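Side-chain contact in HcgB (Methanococcus maripaludis, PDB 5D5P), which probably acts as the guanylyltransferase that attaches the GMP moiety to the pyridinol precursor in biosynthesis of the [Fe]-hydrogenase cofactor: residues A[55-58]-A[59-63]. Sequence-based numbering, arbitrary orientation.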
loop_
_atom_site.group_PDB
_atom_site.type_symbol
_atom_site.label_atom_id
_atom_site.label_comp_id
_atom_site.label_asym_id
_atom_site.label_seq_id
_atom_site.Cartn_x
_atom_site.Cartn_y
_atom_site.Cartn_z
ATOM N N ASP A 55 -14.595 7.702 15.322
ATOM C CA ASP A 55 -15.807 6.983 15.674
ATOM C C ASP A 55 -15.632 5.477 15.523
ATOM O O ASP A 55 -16.160 4.716 16.317
ATOM C CB ASP A 55 -16.985 7.457 14.821
ATOM C CG ASP A 55 -17.509 8.819 15.254
ATOM O OD1 ASP A 55 -17.110 9.293 16.339
ATOM O OD2 ASP A 55 -18.299 9.427 14.503
ATOM N N ILE A 56 -14.855 5.048 14.534
ATOM C CA ILE A 56 -14.650 3.615 14.329
ATOM C C ILE A 56 -13.676 3.059 15.352
ATOM O O ILE A 56 -13.928 2.035 15.970
ATOM C CB ILE A 56 -14.123 3.313 12.906
ATOM C CG1 ILE A 56 -15.242 3.517 11.888
ATOM C CG2 ILE A 56 -13.580 1.883 12.830
ATOM C CD1 ILE A 56 -14.738 3.612 10.467
ATOM N N ILE A 57 -12.550 3.736 15.506
ATOM C CA ILE A 57 -11.485 3.250 16.386
ATOM C C ILE A 57 -11.940 3.248 17.845
ATOM O O ILE A 57 -11.474 2.432 18.650
ATOM C CB ILE A 57 -10.221 4.085 16.220
ATOM C CG1 ILE A 57 -9.700 3.913 14.796
ATOM C CG2 ILE A 57 -9.157 3.677 17.216
ATOM C CD1 ILE A 57 -9.369 2.471 14.434
ATOM N N SER A 58 -12.845 4.169 18.182
ATOM C CA SER A 58 -13.344 4.269 19.557
ATOM C C SER A 58 -14.121 3.037 19.963
ATOM O O SER A 58 -14.244 2.751 21.149
ATOM C CB SER A 58 -14.257 5.488 19.731
ATOM O OG SER A 58 -13.492 6.676 19.699
ATOM N N ARG A 59 -14.619 2.293 18.979
ATOM C CA ARG A 59 -15.420 1.107 19.277
ATOM C C ARG A 59 -14.560 -0.119 19.555
ATOM O O ARG A 59 -15.058 -1.122 20.046
ATOM C CB ARG A 59 -16.396 0.799 18.138
ATOM C CG ARG A 59 -17.518 1.810 18.011
ATOM C CD ARG A 59 -18.444 1.459 16.866
ATOM N NE ARG A 59 -19.111 0.181 17.095
ATOM C CZ ARG A 59 -19.809 -0.471 16.171
ATOM N NH1 ARG A 59 -19.918 0.039 14.952
ATOM N NH2 ARG A 59 -20.390 -1.629 16.461
ATOM N N ILE A 60 -13.272 -0.042 19.256
ATOM C CA ILE A 60 -12.413 -1.203 19.445
ATOM C C ILE A 60 -11.245 -0.925 20.382
ATOM O O ILE A 60 -10.418 -1.798 20.604
ATOM C CB ILE A 60 -11.893 -1.756 18.111
ATOM C CG1 ILE A 60 -10.963 -0.762 17.439
ATOM C CG2 ILE A 60 -13.072 -2.106 17.202
ATOM C CD1 ILE A 60 -10.313 -1.305 16.169
ATOM N N THR A 61 -11.174 0.288 20.920
ATOM C CA THR A 61 -10.133 0.655 21.878
ATOM C C THR A 61 -10.665 1.467 23.048
ATOM O O THR A 61 -11.764 2.017 22.996
ATOM C CB THR A 61 -9.037 1.526 21.256
ATOM O OG1 THR A 61 -9.614 2.794 20.917
ATOM C CG2 THR A 61 -8.435 0.903 20.000
ATOM N N ASP A 62 -9.898 1.462 24.131
ATOM C CA ASP A 62 -10.060 2.408 25.242
ATOM C C ASP A 62 -8.946 3.436 25.177
ATOM O O ASP A 62 -8.085 3.470 26.062
ATOM C CB ASP A 62 -10.034 1.705 26.595
ATOM C CG ASP A 62 -11.194 0.764 26.780
ATOM O OD1 ASP A 62 -12.345 1.214 26.584
ATOM O OD2 ASP A 62 -10.964 -0.420 27.121
ATOM N N ALA A 63 -8.933 4.242 24.120
ATOM C CA ALA A 63 -7.795 5.116 23.880
ATOM C C ALA A 63 -8.150 6.589 23.843
ATOM O O ALA A 63 -9.284 6.955 23.538
ATOM C CB ALA A 63 -7.121 4.727 22.581
HETATM O O HOH W 1 -18.533 3.129 14.300
HETATM O O HOH W 2 -12.002 7.217 22.273
#
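T61 turns its hydroxyl back onto the carbonyl oxygen of I57, with T61 OG1 3.0 Å from I57 O and donating its proton to it. Its chi1 of 67° sets OG1 between the backbone N and the carbonyl carbon, the rotation that aims the hydroxyl at the turn. The amide of I60 grips the same oxygen, I60 N lying 3.1 Å from I57 O, so two donors approach from opposite faces of the carbonyl plane. The methyl of T61 runs obliquely past the gamma methyl of I57, T61 CG2 and I57 CG2 being 4.0 Å apart. An alanine here is likely to leave I57 O with only the I60 amide of these two donors and to open a gap beside I57 CG2. Backbone bonds from R59 N to I56 O (3.1 Å) and from I60 N to I57 O both span three residues, the i+3 to i pattern of 3-10-like turns, where the chain leaves helix 47-57 for strand 64-67 at the edge of the mixed sheet. The side chains of I57 and I60 run roughly alongside one another and meet at their delta methyls, I57 CD1 to I60 CD1 4.3 Å; I57 also packs on I65 of that strand, and I60 on L150 of helix 138-151. R59 lays its aliphatic chain along the helix end, R59 CG 3.6 Å from D55 O, then bends at chi3 (63°); one water lies in the guanidinium plane at its edge, weakly bridging NH1 and D55 O, while NH1 also bonds to K158 O. S58 OG is hydrogen-bonded to S54 O, and a second water donates to both S58 OG and A63 O, its oxygen 3.0 Å from each.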